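Side-chain contact in orotidine 5'-phosphate decarboxylase (Streptomyces avermitilis, PDB 3V75), which probably catalyses the decarboxylation of orotidine 5'-phosphate to UMP, the last step of the de novo pathway to this pyrimidine nucleotide: residues A98-E101 with K102-E106. Sequence-based numbering, arbitrary orientation.
Sequences AVLE and KTVAE
Thr103 and Val99, one turn apart on helix 93-109, share a carbonyl oxygen: Val99 O accepts the backbone N-H of Thr103 at 2.9 Å from its N and the hydroxyl at 2.7 Å from Thr103 OG1. The amide donor is tilted 17° from the carbonyl plane, whereas the hydroxyl comes from above it, 43° out of plane, so the two grip the oxygen from different directions. The chi1 of -60° sets OG1 beside the backbone N and opposite the carbonyl carbon, turning it back toward the preceding turn, where it also lies 3.8 Å from Val99 CG1. Replacing Thr103 by a valine would probably cost Val99 O its second donor, with only a methyl group in the hydroxyl's place.

Lys102 runs back along the same helix. Its CB passes 3.7 Å from Val99 O, and CG settles 3.5 Å from Ala98 O, the oxygen that accepts the backbone N-H of Lys102. From CG onward the chain bends, at chi3 and again at chi4, and folds over Val99, with NZ 3.7 Å from Val99 CA and near CG2 of the same residue. There the ammonium forms a salt bridge with Glu65, joining the helix to its neighbour 61-75, which Val99 and Thr103 also touch.

On another side of the helix, Leu100 CD1 meets Val104 CG2 at 4.0 Å. This apolar pair faces Met116 on strand 113-120. The OE1 of Glu101 is instead hydrogen-bonded to Ser94 OG of the second subunit. The arrangement is that of an amphipathic helix on the outside of a TIM barrel: i to i+4 backbone bonds, a threonine hydroxyl returned to the carbonyl four residues earlier, with Leu100 and Val104 packed on strand 113-120 and Val99 turned to the neighbouring helices.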
ATOM      1  N   ALA A  98       0.005  15.488  -7.136  1.00  8.54           N
ATOM      2  CA  ALA A  98       0.694  16.769  -7.259  1.00  9.23           C
ATOM      3  C   ALA A  98       0.323  17.700  -6.085  1.00  9.15           C
ATOM      4  O   ALA A  98       1.195  18.376  -5.509  1.00  9.32           O
ATOM      5  CB  ALA A  98       0.365  17.429  -8.621  1.00 11.00           C
ATOM      6  N   VAL A  99      -0.957  17.718  -5.704  1.00  9.00           N
ATOM      7  CA  VAL A  99      -1.352  18.498  -4.499  1.00  8.91           C
ATOM      8  C   VAL A  99      -0.644  17.941  -3.264  1.00  8.13           C
ATOM      9  O   VAL A  99      -0.182  18.695  -2.415  1.00  8.42           O
ATOM     10  CB  VAL A  99      -2.879  18.459  -4.295  1.00  9.77           C
ATOM     11  CG1 VAL A  99      -3.240  19.106  -2.950  1.00 10.17           C
ATOM     12  CG2 VAL A  99      -3.575  19.189  -5.455  1.00 12.14           C
ATOM     13  N   LEU A 100      -0.558  16.607  -3.171  1.00  8.33           N
ATOM     14  CA  LEU A 100       0.125  15.983  -2.045  1.00  7.10           C
ATOM     15  C   LEU A 100       1.596  16.397  -1.969  1.00  7.00           C
ATOM     16  O   LEU A 100       2.107  16.711  -0.887  1.00  7.47           O
ATOM     17  CB  LEU A 100       0.011  14.457  -2.110  1.00  7.44           C
ATOM     18  CG  LEU A 100       0.659  13.648  -0.990  1.00  6.17           C
ATOM     19  CD1 LEU A 100       0.115  14.035   0.385  1.00  7.79           C
ATOM     20  CD2 LEU A 100       0.390  12.171  -1.294  1.00  7.84           C
ATOM     21  N   GLU A 101       2.265  16.430  -3.125  1.00  7.47           N
ATOM     22  CA  GLU A 101       3.661  16.869  -3.163  1.00  7.87           C
ATOM     23  C   GLU A 101       3.817  18.257  -2.571  1.00  9.25           C
ATOM     24  O   GLU A 101       4.712  18.505  -1.745  1.00  9.67           O
ATOM     25  CB  GLU A 101       4.174  16.870  -4.615  1.00 10.05           C
ATOM     26  CG  GLU A 101       4.383  15.457  -5.154  1.00  9.68           C
ATOM     27  CD  GLU A 101       4.607  15.415  -6.655  1.00 10.21           C
ATOM     28  OE1 GLU A 101       4.135  16.311  -7.397  1.00 11.75           O
ATOM     29  OE2 GLU A 101       5.273  14.436  -7.098  1.00 12.35           O
ATOM     30  N   LYS A 102       2.962  19.176  -3.016  1.00  8.89           N
ATOM     31  CA  LYS A 102       3.080  20.579  -2.573  1.00 10.82           C
ATOM     32  C   LYS A 102       2.779  20.709  -1.091  1.00  9.52           C
ATOM     33  O   LYS A 102       3.425  21.472  -0.368  1.00 11.50           O
ATOM     34  CB  LYS A 102       2.107  21.471  -3.330  1.00 11.58           C
ATOM     35  CG  LYS A 102       2.371  21.622  -4.772  1.00 24.99           C
ATOM     36  CD  LYS A 102       1.441  22.720  -5.355  1.00 36.23           C
ATOM     37  CE  LYS A 102       0.117  22.855  -4.543  1.00 38.38           C
ATOM     38  NZ  LYS A 102      -1.064  22.119  -5.252  1.00 39.14           N
ATOM     39  N   THR A 103       1.776  19.965  -0.645  1.00  8.90           N
ATOM     40  CA  THR A 103       1.332  20.002   0.740  1.00  8.01           C
ATOM     41  C   THR A 103       2.456  19.556   1.672  1.00  8.38           C
ATOM     42  O   THR A 103       2.735  20.201   2.684  1.00  9.70           O
ATOM     43  CB  THR A 103       0.078  19.095   0.902  1.00  9.72           C
ATOM     44  OG1 THR A 103      -0.964  19.595   0.049  1.00 10.25           O
ATOM     45  CG2 THR A 103      -0.436  19.080   2.349  1.00  9.73           C
ATOM     46  N   VAL A 104       3.095  18.432   1.330  1.00  8.53           N
ATOM     47  CA  VAL A 104       4.167  17.898   2.147  1.00  8.83           C
ATOM     48  C   VAL A 104       5.343  18.892   2.138  1.00 10.33           C
ATOM     49  O   VAL A 104       5.927  19.186   3.192  1.00  9.61           O
ATOM     50  CB  VAL A 104       4.624  16.518   1.613  1.00  8.60           C
ATOM     51  CG1 VAL A 104       5.919  16.112   2.269  1.00 10.22           C
ATOM     52  CG2 VAL A 104       3.533  15.466   1.838  1.00  9.74           C
ATOM     53  N   ALA A 105       5.676  19.442   0.962  1.00  8.80           N
ATOM     54  CA  ALA A 105       6.775  20.400   0.893  1.00  9.33           C
ATOM     55  C   ALA A 105       6.486  21.622   1.769  1.00 10.34           C
ATOM     56  O   ALA A 105       7.365  22.081   2.524  1.00 10.69           O
ATOM     57  CB  ALA A 105       7.060  20.831  -0.564  1.00 13.87           C
ATOM     58  N   GLU A 106       5.275  22.160   1.664  1.00  9.55           N
ATOM     59  CA  GLU A 106       4.944  23.372   2.422  1.00 10.42           C
ATOM     60  C   GLU A 106       4.950  23.060   3.921  1.00 12.15           C
ATOM     61  O   GLU A 106       5.433  23.856   4.730  1.00 10.50           O
ATOM     62  CB  GLU A 106       3.562  23.890   1.999  1.00 11.84           C
ATOM     63  CG  GLU A 106       3.514  24.474   0.608  1.00 15.83           C
ATOM     64  CD  GLU A 106       2.088  24.477   0.005  1.00 27.62           C
ATOM     65  OE1 GLU A 106       1.093  24.091   0.701  1.00 23.81           O
ATOM     66  OE2 GLU A 106       1.974  24.837  -1.193  1.00 31.78           O
TER